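Local atomic coordinates of Cag-Z (PDB entry 1S2X), a protein that is of unknown function but is encoded in the Helicobacter pylori cag pathogenicity island that specifies a type IV secretion system, with which it is probably associated. Residues 18-23 with 120-125; 82-87 with 172-177; 96-101 with 106-111; 128-133 with 166-171; 136-141 with 153-158. The protein carries 1 engineered substitution. All blocks are in the same frame, centred on the assembly; numbering follows the deposited sequence.

Contact 1 of 5, residues 18-23 with 120-125; sequences QKILDS and NNFTCD
Phe-122 reaches Leu-21 because its CG stands anti to the backbone N (chi1 168°), sending the ring straight off helix 105-135 toward the short helix 14-23. Leu-21 starts out across the line of approach rather than along it, and its CG set anti to the carbonyl carbon (chi1 -74°) swings the isobutyl end back to the ring. The two side chains then slide past each other in opposite directions. Contact is made at the ring's edge and not over a face: Leu-21 CG lies in the ring plane beside the CE2-CZ edge, 3.7 Å from Phe-122 CE2. Of the methyls, Leu-21 CD2 stands off the plane, 3.7 Å from Phe-122 CZ, and Leu-21 CD1 is 4.0 Å from Phe-122 CE2. Ile-20 touches more lightly, its CG2 standing 4.3 Å from Phe-122 CE1 and also near the ring plane. A single aromatic edge thus spans a wide gap, for even the nearest CA atoms, those of Leu-21 and Phe-122, are 9.9 Å apart. On the exposed side of helix 14-23, Gln-18 NE2 gives a weak, bent bond to Asp-22 OD1 (2.7 Å, 122° at the hydrogen), well away from the apolar meeting. Helix 74-101 shares the space between the partners: Ile-20 rests on its Ser-87, Leu-21 on Tyr-79, and Phe-122 on both Leu-83 and Ser-87. Around helix 105-135, Asn-120, Thr-123 and Cys-124 turn instead to Ile-175 of helix 161-183, so this turn joins the N-terminal helix to the long bundle.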
# COMPACT_ATOMS: atom_id res chain seq x y z
N GLN A 18 14.26 7.61 -0.43
CA GLN A 18 13.53 8.87 -0.57
C GLN A 18 13.41 9.27 -2.03
O GLN A 18 12.49 9.97 -2.45
CB GLN A 18 14.22 9.95 0.26
CG GLN A 18 13.51 11.29 0.34
CD GLN A 18 12.10 11.29 0.88
OE1 GLN A 18 11.76 10.66 1.87
NE2 GLN A 18 11.20 12.03 0.22
N LYS A 19 14.36 8.81 -2.84
CA LYS A 19 14.34 9.15 -4.26
C LYS A 19 13.20 8.41 -4.95
O LYS A 19 12.53 8.92 -5.84
CB LYS A 19 15.67 8.81 -4.93
CG LYS A 19 16.92 9.40 -4.29
CD LYS A 19 16.90 10.92 -4.30
CE LYS A 19 17.76 11.50 -5.42
NZ LYS A 19 17.32 12.87 -5.80
N ILE A 20 13.00 7.18 -4.51
CA ILE A 20 11.90 6.37 -5.06
C ILE A 20 10.56 6.88 -4.55
O ILE A 20 9.54 6.81 -5.24
CB ILE A 20 12.16 4.89 -4.73
CG1 ILE A 20 13.49 4.38 -5.32
CG2 ILE A 20 11.01 4.01 -5.16
CD1 ILE A 20 13.55 2.87 -5.43
N LEU A 21 10.50 7.43 -3.34
CA LEU A 21 9.24 8.05 -2.92
C LEU A 21 8.89 9.26 -3.78
O LEU A 21 7.83 9.32 -4.39
CB LEU A 21 9.32 8.44 -1.45
CG LEU A 21 9.26 7.31 -0.44
CD1 LEU A 21 9.42 7.86 0.98
CD2 LEU A 21 7.97 6.50 -0.55
N ASP A 22 9.76 10.26 -3.85
CA ASP A 22 9.52 11.47 -4.64
C ASP A 22 9.33 11.16 -6.12
O ASP A 22 8.50 11.76 -6.81
CB ASP A 22 10.70 12.44 -4.50
CG ASP A 22 11.16 12.64 -3.07
OD1 ASP A 22 10.28 12.75 -2.19
OD2 ASP A 22 12.39 12.69 -2.83
N SER A 23 10.11 10.21 -6.62
CA SER A 23 10.01 9.85 -8.03
C SER A 23 8.60 9.37 -8.38
O SER A 23 8.11 9.66 -9.47
CB SER A 23 11.03 8.75 -8.35
OG SER A 23 10.68 8.03 -9.51
N ASN A 120 12.67 -5.09 1.92
CA ASN A 120 11.49 -5.72 2.49
C ASN A 120 10.68 -4.72 3.32
O ASN A 120 9.46 -4.72 3.25
CB ASN A 120 11.85 -6.92 3.36
CG ASN A 120 10.63 -7.78 3.65
OD1 ASN A 120 9.82 -8.02 2.76
ND2 ASN A 120 10.48 -8.26 4.88
N ASN A 121 11.38 -3.90 4.09
CA ASN A 121 10.77 -3.00 5.06
C ASN A 121 10.22 -1.73 4.46
O ASN A 121 9.15 -1.23 4.84
CB ASN A 121 11.82 -2.66 6.14
CG ASN A 121 11.99 -3.88 7.04
OD1 ASN A 121 13.01 -4.06 7.68
ND2 ASN A 121 10.95 -4.71 7.05
N PHE A 122 10.95 -1.19 3.48
CA PHE A 122 10.46 0.03 2.84
C PHE A 122 9.21 -0.26 2.02
O PHE A 122 8.25 0.51 2.02
CB PHE A 122 11.58 0.60 1.99
CG PHE A 122 11.18 1.71 1.03
CD1 PHE A 122 10.98 1.45 -0.31
CD2 PHE A 122 11.02 3.01 1.47
CE1 PHE A 122 10.62 2.45 -1.18
CE2 PHE A 122 10.68 4.03 0.60
CZ PHE A 122 10.48 3.75 -0.74
N THR A 123 9.20 -1.40 1.31
CA THR A 123 8.06 -1.68 0.45
C THR A 123 6.85 -2.09 1.29
O THR A 123 5.75 -1.59 1.03
CB THR A 123 8.31 -2.79 -0.59
OG1 THR A 123 8.75 -3.97 0.07
CG2 THR A 123 9.41 -2.37 -1.56
N CYS A 124 7.09 -2.99 2.24
CA CYS A 124 6.02 -3.48 3.11
C CYS A 124 5.39 -2.36 3.93
O CYS A 124 4.19 -2.37 4.20
CB CYS A 124 6.55 -4.60 4.01
SG CYS A 124 6.60 -6.21 3.17
N ASP A 125 6.16 -1.35 4.33
CA ASP A 125 5.55 -0.23 5.06
C ASP A 125 4.74 0.62 4.10
O ASP A 125 3.71 1.20 4.46
CB ASP A 125 6.59 0.64 5.75
CG ASP A 125 7.28 -0.04 6.91
OD1 ASP A 125 6.88 -1.15 7.31
OD2 ASP A 125 8.26 0.56 7.44

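Contact 2 of 5, residues 82-87 with 172-177; sequences NLVLAS and VQDIGT
The carboxylate of Asp-174 is the flat group that borders this contact, and it does so lightly, with OD1 standing 4.4 Å from Val-84 CG1. The setting is a three-helix bundle of up-down-up order, in which helices 74-101 and 161-183, the first and third of its long rods, run in the same direction. The stronger partner of Asp-174 is Lys-178, one helical turn further along, which forms a salt bridge with that same oxygen. Flat peptide carbonyls supply the other planes, each within its own helix. Leu-83 O accepts Ser-87 N on one face of its plane and Ser-87 OG on the other. Gln-173 O is likewise approached from both faces by Thr-177 N and Thr-177 OG1. Between these two segments the apolar packing rests on Val-84 and Ile-175. Val-84 faces the partner helix with both methyls forward. Ile-175 starts off to one side, but its CG1, held beside the backbone N (chi1 -76°), bends back into the gap and crosses the valine at about a right angle. Such a crossing lets the methylene sit against the fork of the valine, 3.9 Å from Val-84 CG1. Helix 105-135 completes the bundle, its Phe-119 lying against Ser-87, while Ala-86 meets Asn-24 in the loop after helix 14-23. The closest approach is Val-84 CG2 to Ile-175 CG1 at 3.8 Å, with Ile-175 CD1 following at 4.0 Å from that same valine methyl.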
# COMPACT_ATOMS: atom_id res chain seq x y z
N ASN A 82 4.71 0.16 -9.08
CA ASN A 82 5.79 1.01 -9.56
C ASN A 82 6.89 1.17 -8.51
O ASN A 82 8.07 1.04 -8.80
CB ASN A 82 5.26 2.40 -9.92
CG ASN A 82 4.26 2.33 -11.06
OD1 ASN A 82 4.03 1.25 -11.61
ND2 ASN A 82 3.69 3.48 -11.40
N LEU A 83 6.47 1.48 -7.29
CA LEU A 83 7.38 1.64 -6.17
C LEU A 83 8.18 0.38 -5.89
O LEU A 83 9.39 0.40 -5.72
CB LEU A 83 6.59 2.00 -4.89
CG LEU A 83 7.49 2.12 -3.65
CD1 LEU A 83 7.52 3.57 -3.18
CD2 LEU A 83 7.03 1.19 -2.55
N VAL A 84 7.47 -0.75 -5.83
CA VAL A 84 8.12 -2.03 -5.55
C VAL A 84 9.15 -2.37 -6.63
O VAL A 84 10.24 -2.83 -6.29
CB VAL A 84 7.10 -3.17 -5.43
CG1 VAL A 84 7.77 -4.54 -5.42
CG2 VAL A 84 6.27 -2.96 -4.16
N LEU A 85 8.76 -2.14 -7.88
CA LEU A 85 9.63 -2.42 -9.01
C LEU A 85 10.89 -1.57 -8.93
O LEU A 85 12.01 -2.08 -9.03
CB LEU A 85 8.88 -2.21 -10.32
CG LEU A 85 9.62 -2.58 -11.60
CD1 LEU A 85 9.95 -4.07 -11.63
CD2 LEU A 85 8.81 -2.19 -12.82
N ALA A 86 10.67 -0.27 -8.76
CA ALA A 86 11.72 0.73 -8.72
C ALA A 86 12.71 0.46 -7.59
O ALA A 86 13.90 0.72 -7.80
CB ALA A 86 11.18 2.14 -8.57
N SER A 87 12.22 -0.04 -6.47
CA SER A 87 12.97 -0.41 -5.29
C SER A 87 13.81 -1.66 -5.57
O SER A 87 14.96 -1.76 -5.17
CB SER A 87 12.03 -0.67 -4.10
OG SER A 87 11.49 0.53 -3.56
N VAL A 172 2.17 -7.99 -1.95
CA VAL A 172 3.00 -8.41 -0.82
C VAL A 172 3.67 -9.74 -1.15
O VAL A 172 4.78 -10.05 -0.69
CB VAL A 172 2.15 -8.52 0.45
CG1 VAL A 172 2.83 -9.33 1.54
CG2 VAL A 172 1.79 -7.13 0.97
N GLN A 173 2.98 -10.54 -1.96
CA GLN A 173 3.48 -11.86 -2.31
C GLN A 173 4.68 -11.73 -3.25
O GLN A 173 5.64 -12.50 -3.16
CB GLN A 173 2.40 -12.74 -2.95
CG GLN A 173 1.64 -13.59 -1.94
CD GLN A 173 0.55 -14.44 -2.54
OE1 GLN A 173 -0.53 -13.95 -2.87
NE2 GLN A 173 0.81 -15.75 -2.68
N ASP A 174 4.59 -10.75 -4.14
CA ASP A 174 5.70 -10.51 -5.06
C ASP A 174 6.90 -9.85 -4.37
O ASP A 174 8.04 -10.12 -4.76
CB ASP A 174 5.23 -9.64 -6.22
CG ASP A 174 6.28 -9.45 -7.29
OD1 ASP A 174 6.77 -8.30 -7.37
OD2 ASP A 174 6.59 -10.41 -8.03
N ILE A 175 6.66 -9.01 -3.37
CA ILE A 175 7.70 -8.41 -2.54
C ILE A 175 8.52 -9.52 -1.88
O ILE A 175 9.75 -9.44 -1.87
CB ILE A 175 7.12 -7.48 -1.47
CG1 ILE A 175 6.64 -6.12 -2.00
CG2 ILE A 175 8.10 -7.28 -0.33
CD1 ILE A 175 5.83 -5.34 -0.99
N GLY A 176 7.79 -10.52 -1.37
CA GLY A 176 8.33 -11.71 -0.75
C GLY A 176 9.20 -12.51 -1.70
O GLY A 176 10.27 -13.03 -1.34
N THR A 177 8.77 -12.62 -2.96
CA THR A 177 9.59 -13.27 -3.98
C THR A 177 10.77 -12.43 -4.43
O THR A 177 11.82 -12.95 -4.82
CB THR A 177 8.73 -13.56 -5.23
OG1 THR A 177 7.65 -14.38 -4.78
CG2 THR A 177 9.54 -14.34 -6.26

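Contact 3 of 5, residues 96-101 with 106-111; sequences TFAEST and LTLGEF
Leu-108 pushes its CD1 methyl into the backbone of Ala-98 and Glu-99, and that one methyl makes most of the contact. It lies 3.7 Å from Ala-98 CB and 3.6 Å from Ala-98 O, and it also approaches Glu-99 N at 3.8 Å. The second methyl, CD2, leans on the aliphatic part of Glu-99, 4.1 Å from its CG. Leucine and glutamate cross at a slant, so the methyls meet the CG methylene of the acid while its carboxylate passes beyond them. With CG anti to the backbone N (chi1 167°), the leucine points at the facing helix, and the small side chain of Ala-98 lets the backbones come as near as 6.8 Å between the CA atoms of Ala-98 and Leu-108. Outside this first shell, Glu-99 OE2 has long, weak ion pairs with Lys-95 and Lys-186. Next to it, Thr-101 OG1 binds Phe-97 O at 2.8 Å, with a C=O...donor angle of 160°, while sitting 3.2 Å above the centre of the Phe-97 ring. Across the short connection, Asn-104 OD1 receives the backbone N of Thr-107 and so ties down the start of helix 105-135. This is the closed end of an antiparallel helical hairpin, far from the centre of the chain. Both chain ends fold over it: Val-7 meets Phe-97, Leu-10 meets Phe-111, and Lys-186 lies against Leu-108 where the tail leaves helix 161-183.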
# COMPACT_ATOMS: atom_id res chain seq x y z
N THR A 96 24.49 -6.00 -7.36
CA THR A 96 25.51 -6.41 -8.32
C THR A 96 26.83 -5.70 -8.03
O THR A 96 27.86 -6.37 -7.92
CB THR A 96 25.07 -6.14 -9.77
OG1 THR A 96 23.79 -6.73 -10.00
CG2 THR A 96 26.04 -6.81 -10.75
N PHE A 97 26.80 -4.38 -7.92
CA PHE A 97 27.97 -3.56 -7.66
C PHE A 97 28.67 -3.96 -6.37
O PHE A 97 29.88 -3.76 -6.25
CB PHE A 97 27.62 -2.07 -7.58
CG PHE A 97 28.85 -1.18 -7.47
CD1 PHE A 97 29.53 -0.77 -8.61
CD2 PHE A 97 29.31 -0.75 -6.24
CE1 PHE A 97 30.64 0.04 -8.53
CE2 PHE A 97 30.42 0.07 -6.14
CZ PHE A 97 31.09 0.46 -7.29
N ALA A 98 27.95 -4.52 -5.40
CA ALA A 98 28.66 -4.97 -4.20
C ALA A 98 29.43 -6.25 -4.49
O ALA A 98 30.55 -6.45 -4.01
CB ALA A 98 27.71 -5.17 -3.04
N GLU A 99 28.83 -7.15 -5.26
CA GLU A 99 29.44 -8.43 -5.61
C GLU A 99 30.54 -8.21 -6.64
O GLU A 99 31.35 -9.09 -6.90
CB GLU A 99 28.42 -9.42 -6.16
CG GLU A 99 27.16 -9.59 -5.33
CD GLU A 99 26.04 -10.27 -6.09
OE1 GLU A 99 25.79 -9.89 -7.26
OE2 GLU A 99 25.41 -11.18 -5.50
N SER A 100 30.58 -7.01 -7.21
CA SER A 100 31.63 -6.68 -8.16
C SER A 100 32.77 -5.93 -7.47
O SER A 100 33.84 -5.74 -8.04
CB SER A 100 31.09 -5.84 -9.32
OG SER A 100 30.22 -6.58 -10.16
N THR A 101 32.49 -5.48 -6.24
CA THR A 101 33.39 -4.56 -5.56
C THR A 101 33.91 -5.08 -4.23
O THR A 101 34.90 -4.54 -3.72
CB THR A 101 32.66 -3.22 -5.30
OG1 THR A 101 32.36 -2.58 -6.55
CG2 THR A 101 33.54 -2.25 -4.52
N LEU A 106 32.08 -12.46 3.80
CA LEU A 106 31.23 -12.15 4.95
C LEU A 106 30.81 -10.69 4.95
O LEU A 106 29.68 -10.31 5.27
CB LEU A 106 31.96 -12.52 6.24
CG LEU A 106 32.20 -14.00 6.51
CD1 LEU A 106 33.23 -14.60 5.57
CD2 LEU A 106 32.65 -14.19 7.96
N THR A 107 31.74 -9.80 4.60
CA THR A 107 31.43 -8.39 4.47
C THR A 107 30.38 -8.20 3.37
O THR A 107 29.58 -7.25 3.39
CB THR A 107 32.67 -7.55 4.14
OG1 THR A 107 33.64 -7.69 5.19
CG2 THR A 107 32.35 -6.07 4.06
N LEU A 108 30.37 -9.11 2.39
CA LEU A 108 29.45 -8.92 1.26
C LEU A 108 28.05 -9.29 1.73
O LEU A 108 27.06 -8.71 1.30
CB LEU A 108 29.90 -9.70 0.04
CG LEU A 108 28.96 -9.88 -1.15
CD1 LEU A 108 28.57 -8.55 -1.78
CD2 LEU A 108 29.58 -10.78 -2.21
N GLY A 109 28.03 -10.27 2.64
CA GLY A 109 26.81 -10.67 3.32
C GLY A 109 26.23 -9.49 4.09
O GLY A 109 25.01 -9.30 4.08
N GLU A 110 27.09 -8.71 4.73
CA GLU A 110 26.64 -7.53 5.46
C GLU A 110 25.75 -6.66 4.58
O GLU A 110 24.70 -6.18 4.99
CB GLU A 110 27.80 -6.67 5.95
CG GLU A 110 28.57 -7.19 7.15
CD GLU A 110 27.69 -7.31 8.37
OE1 GLU A 110 26.96 -8.31 8.46
OE2 GLU A 110 27.72 -6.40 9.23
N PHE A 111 26.23 -6.46 3.35
CA PHE A 111 25.60 -5.52 2.43
C PHE A 111 24.38 -6.15 1.75
O PHE A 111 23.39 -5.47 1.51
CB PHE A 111 26.61 -5.04 1.39
CG PHE A 111 27.50 -3.90 1.87
CD1 PHE A 111 27.06 -2.60 1.91
CD2 PHE A 111 28.79 -4.15 2.30
CE1 PHE A 111 27.85 -1.55 2.34
CE2 PHE A 111 29.61 -3.12 2.73
CZ PHE A 111 29.15 -1.82 2.75

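Contact 4 of 5, residues 128-133 with 166-171; sequences ARISDL and KKLNEI
Antiparallel packing of the second and third long rods of the bundle, helices 105-135 and 161-183, brings Leu-168 against Ser-131 close to the spatial centre of the chain. One methyl does the work. Leu-168 CD2 touches Ser-131 CB at 3.5 Å and Ser-131 CA at 3.7 Å, resting on the root of the serine and hence almost on the helix backbone. Ser-131 OG, held anti to its own backbone N (chi1 -178°), is 3.8 Å from the same methyl and makes a purely van der Waals contact with it. Leu-168 has a chi1 of -120°, which is not staggered, so its exact placement may be strained or less certain. Ile-130 contributes less: its CG2 is 4.4 Å from Leu-168 CD2, and its far end turns away, laying CD1 over one face of the Arg-129 guanidinium. A bound isopropyl alcohol, probably from the crystallisation liquor, lies about 4 Å from the Ser-131 side chain. The result is an apolar seam between antiparallel neighbouring helices of an up-down-up three-helix bundle, closed by Leu-80 of helix 74-101, which meets both Ile-130 and Leu-168.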
# COMPACT_ATOMS: atom_id res chain seq x y z
N ALA A 128 1.37 -1.09 3.62
CA ALA A 128 0.52 -0.94 4.81
C ALA A 128 -0.08 0.45 4.91
O ALA A 128 -1.20 0.71 5.35
CB ALA A 128 1.30 -1.24 6.07
N ARG A 129 0.70 1.44 4.49
CA ARG A 129 0.17 2.80 4.55
C ARG A 129 -0.99 2.94 3.57
O ARG A 129 -2.05 3.49 3.84
CB ARG A 129 1.33 3.75 4.25
CG ARG A 129 0.91 5.19 4.02
CD ARG A 129 2.14 6.08 3.90
NE ARG A 129 2.54 6.21 2.50
CZ ARG A 129 1.98 7.07 1.66
NH1 ARG A 129 1.00 7.87 2.06
NH2 ARG A 129 2.40 7.13 0.40
N ILE A 130 -0.76 2.43 2.35
CA ILE A 130 -1.78 2.50 1.31
C ILE A 130 -2.96 1.62 1.73
O ILE A 130 -4.10 2.02 1.48
CB ILE A 130 -1.28 2.07 -0.07
CG1 ILE A 130 -0.76 3.23 -0.93
CG2 ILE A 130 -2.36 1.33 -0.83
CD1 ILE A 130 0.21 4.14 -0.21
N SER A 131 -2.65 0.47 2.33
CA SER A 131 -3.73 -0.39 2.79
C SER A 131 -4.62 0.30 3.84
O SER A 131 -5.85 0.24 3.75
CB SER A 131 -3.18 -1.68 3.39
OG SER A 131 -4.28 -2.49 3.78
N ASP A 132 -4.01 0.97 4.81
CA ASP A 132 -4.72 1.75 5.81
C ASP A 132 -5.54 2.87 5.16
O ASP A 132 -6.69 3.11 5.53
CB ASP A 132 -3.72 2.35 6.80
CG ASP A 132 -3.19 1.36 7.81
OD1 ASP A 132 -2.21 1.70 8.51
OD2 ASP A 132 -3.72 0.24 7.93
N LEU A 133 -5.00 3.57 4.18
CA LEU A 133 -5.78 4.61 3.53
C LEU A 133 -7.01 4.05 2.82
O LEU A 133 -8.10 4.61 2.87
CB LEU A 133 -4.90 5.37 2.53
CG LEU A 133 -5.57 6.41 1.63
CD1 LEU A 133 -5.95 7.66 2.41
CD2 LEU A 133 -4.63 6.76 0.47
N LYS A 166 -7.27 -8.11 -1.73
CA LYS A 166 -6.77 -9.22 -2.54
C LYS A 166 -5.62 -8.76 -3.43
O LYS A 166 -4.53 -9.33 -3.50
CB LYS A 166 -7.84 -9.82 -3.46
CG LYS A 166 -9.01 -10.53 -2.81
CD LYS A 166 -10.20 -10.60 -3.75
CE LYS A 166 -11.52 -10.83 -3.04
NZ LYS A 166 -11.44 -11.91 -2.02
N LYS A 167 -5.89 -7.67 -4.16
CA LYS A 167 -4.83 -7.23 -5.08
C LYS A 167 -3.60 -6.81 -4.29
O LYS A 167 -2.47 -6.99 -4.75
CB LYS A 167 -5.37 -6.14 -5.99
CG LYS A 167 -6.46 -6.62 -6.93
CD LYS A 167 -6.50 -5.80 -8.21
CE LYS A 167 -6.98 -4.38 -7.96
NZ LYS A 167 -6.59 -3.44 -9.07
N LEU A 168 -3.81 -6.27 -3.08
CA LEU A 168 -2.65 -5.87 -2.28
C LEU A 168 -1.90 -7.12 -1.82
O LEU A 168 -0.68 -7.10 -1.72
CB LEU A 168 -3.06 -5.04 -1.07
CG LEU A 168 -2.51 -3.63 -0.94
CD1 LEU A 168 -2.48 -2.90 -2.27
CD2 LEU A 168 -3.34 -2.83 0.07
N ASN A 169 -2.65 -8.20 -1.56
CA ASN A 169 -2.03 -9.44 -1.14
C ASN A 169 -1.09 -10.00 -2.20
O ASN A 169 -0.02 -10.52 -1.85
CB ASN A 169 -3.06 -10.52 -0.80
CG ASN A 169 -3.91 -10.16 0.41
OD1 ASN A 169 -3.72 -9.10 1.01
ND2 ASN A 169 -4.84 -11.04 0.74
N GLU A 170 -1.45 -9.93 -3.47
CA GLU A 170 -0.58 -10.37 -4.55
C GLU A 170 0.72 -9.57 -4.61
O GLU A 170 1.80 -10.10 -4.89
CB GLU A 170 -1.28 -10.25 -5.91
CG GLU A 170 -2.57 -11.03 -5.99
CD GLU A 170 -3.29 -10.77 -7.31
OE1 GLU A 170 -3.18 -9.63 -7.81
OE2 GLU A 170 -3.93 -11.71 -7.82
N ILE A 171 0.61 -8.27 -4.34
CA ILE A 171 1.81 -7.42 -4.31
C ILE A 171 2.72 -7.80 -3.14
O ILE A 171 3.93 -7.91 -3.30
CB ILE A 171 1.44 -5.93 -4.21
CG1 ILE A 171 0.76 -5.37 -5.47
CG2 ILE A 171 2.67 -5.11 -3.86
CD1 ILE A 171 0.70 -3.86 -5.46

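Contact 5 of 5, residues 136-141 with 153-158; sequences SYLPRE and GVAFQI
Leu-138 sets its CD2 methyl over one face of the Phe-156 ring, and this is where the contact is tight. The methyl stands 3.9 Å from the centroid of the Phe-156 ring, 24° off the ring normal, a CH-pi arrangement shifted toward the CE2 side. Its shortest approach is Leu-138 CD2 to Phe-156 CE2, 3.6 Å, and Leu-138 CB adds 3.9 Å to the same carbon. The two side chains cross at about a right angle. Phe-156 does not aim at the loop from the start; with CG anti to the carbonyl carbon (chi1 -78°) its ring is folded back until a face meets the leucine, which extends with CG anti to the backbone N (chi1 179°). Ala-155 fills the next place, its CB 3.8 Å from Leu-138 CD2 and 4.1 Å from Leu-138 CD1. The loop between helices 105-135 and 149-158 folds back on the latter, a helix-loop-helix connection, with Leu-159 and Ile-161 also touching Leu-138. Packing slackens toward the following residues, where Arg-140 and Glu-141, in a 3-10 turn, are exposed, and the arginine is poorly ordered. Tyr-137 heads the other way, into helix 31-43, and meets Phe-73 edge to face, so successive residues of the loop serve different parts of the fold. On the helix, Gln-157 lies on the exposed side, whereas Ala-155 also packs on Phe-55 and Val-59 of helix 52-68.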
# COMPACT_ATOMS: atom_id res chain seq x y z
N SER A 136 -9.73 3.19 5.13
CA SER A 136 -10.44 4.33 5.71
C SER A 136 -11.56 4.89 4.86
O SER A 136 -12.21 5.82 5.35
CB SER A 136 -9.43 5.46 6.00
OG SER A 136 -9.23 6.20 4.80
N TYR A 137 -11.81 4.40 3.64
CA TYR A 137 -13.00 4.82 2.87
C TYR A 137 -14.31 4.23 3.40
O TYR A 137 -15.43 4.56 2.99
CB TYR A 137 -12.82 4.42 1.39
CG TYR A 137 -12.06 5.51 0.63
CD1 TYR A 137 -12.76 6.49 -0.05
CD2 TYR A 137 -10.67 5.54 0.62
CE1 TYR A 137 -12.10 7.50 -0.74
CE2 TYR A 137 -10.00 6.54 -0.06
CZ TYR A 137 -10.72 7.50 -0.74
OH TYR A 137 -10.07 8.50 -1.43
N LEU A 138 -14.22 3.31 4.35
CA LEU A 138 -15.33 2.94 5.23
C LEU A 138 -14.98 3.62 6.56
O LEU A 138 -14.22 3.06 7.35
CB LEU A 138 -15.50 1.44 5.40
CG LEU A 138 -16.64 1.01 6.35
CD1 LEU A 138 -17.98 1.52 5.82
CD2 LEU A 138 -16.66 -0.50 6.56
N PRO A 139 -15.46 4.84 6.76
CA PRO A 139 -14.90 5.66 7.84
C PRO A 139 -15.43 5.14 9.17
O PRO A 139 -16.62 5.14 9.45
CB PRO A 139 -15.41 7.05 7.52
CG PRO A 139 -16.70 6.82 6.79
CD PRO A 139 -16.52 5.53 6.03
N ARG A 140 -14.53 4.69 10.02
CA ARG A 140 -14.95 4.15 11.31
C ARG A 140 -15.74 5.18 12.10
O ARG A 140 -16.62 4.83 12.89
CB ARG A 140 -13.75 3.71 12.14
CG ARG A 140 -13.84 2.32 12.73
CD ARG A 140 -15.18 2.03 13.38
NE ARG A 140 -15.26 0.67 13.92
CZ ARG A 140 -16.22 0.17 14.68
NH1 ARG A 140 -17.26 0.89 15.06
NH2 ARG A 140 -16.14 -1.09 15.08
N GLU A 141 -15.45 6.47 11.91
CA GLU A 141 -16.13 7.41 12.80
C GLU A 141 -17.58 7.68 12.40
O GLU A 141 -18.23 8.38 13.20
CB GLU A 141 -15.33 8.71 12.85
CG GLU A 141 -15.38 9.55 11.59
CD GLU A 141 -14.24 9.28 10.63
OE1 GLU A 141 -13.98 10.16 9.78
OE2 GLU A 141 -13.62 8.20 10.70
N GLY A 153 -17.69 -6.27 7.24
CA GLY A 153 -17.12 -7.14 6.21
C GLY A 153 -17.82 -6.95 4.88
O GLY A 153 -17.19 -6.71 3.84
N VAL A 154 -19.16 -7.03 4.92
CA VAL A 154 -19.94 -6.83 3.69
C VAL A 154 -19.75 -5.44 3.10
O VAL A 154 -19.66 -5.30 1.87
CB VAL A 154 -21.42 -7.10 4.01
CG1 VAL A 154 -22.30 -6.87 2.80
CG2 VAL A 154 -21.56 -8.53 4.52
N ALA A 155 -19.71 -4.40 3.93
CA ALA A 155 -19.51 -3.02 3.50
C ALA A 155 -18.14 -2.93 2.85
O ALA A 155 -17.98 -2.29 1.82
CB ALA A 155 -19.63 -2.01 4.64
N PHE A 156 -17.14 -3.59 3.44
CA PHE A 156 -15.82 -3.61 2.80
C PHE A 156 -15.92 -4.19 1.39
O PHE A 156 -15.29 -3.78 0.42
CB PHE A 156 -14.84 -4.43 3.62
CG PHE A 156 -14.27 -3.71 4.84
CD1 PHE A 156 -14.15 -4.40 6.04
CD2 PHE A 156 -13.88 -2.40 4.78
CE1 PHE A 156 -13.63 -3.77 7.16
CE2 PHE A 156 -13.33 -1.77 5.87
CZ PHE A 156 -13.21 -2.46 7.07
N GLN A 157 -16.78 -5.21 1.29
CA GLN A 157 -16.87 -5.86 -0.03
C GLN A 157 -17.64 -4.94 -0.96
O GLN A 157 -17.25 -4.75 -2.12
CB GLN A 157 -17.51 -7.25 0.10
CG GLN A 157 -16.68 -8.21 0.94
CD GLN A 157 -17.31 -9.56 1.20
OE1 GLN A 157 -18.36 -9.70 1.84
NE2 GLN A 157 -16.67 -10.62 0.72
N ILE A 158 -18.73 -4.35 -0.49
CA ILE A 158 -19.50 -3.51 -1.44
C ILE A 158 -18.73 -2.27 -1.86
O ILE A 158 -18.90 -1.77 -2.96
CB ILE A 158 -20.85 -3.06 -0.85
CG1 ILE A 158 -21.79 -4.22 -0.50
CG2 ILE A 158 -21.54 -2.07 -1.79
CD1 ILE A 158 -22.91 -3.76 0.42

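Overall arrangement
From the N terminus, contact 1 opens first, carrying helix 14-23 over to helix 105-135 and closing a long loop. Contact 2 opens inside that loop and closes beyond it, on helix 161-183, so the two cross, and they touch. Contact 3 is a short hairpin nested within both, about 22 Å from either, between centres. Contact 4 follows contact 1 in series, nests inside contact 2 and brings helix 161-183 back to helix 105-135. Contact 5 nests in turn inside contact 4 and sits about 46 Å from contact 3, centre to centre, tying the loop after helix 105-135 to helix 149-158.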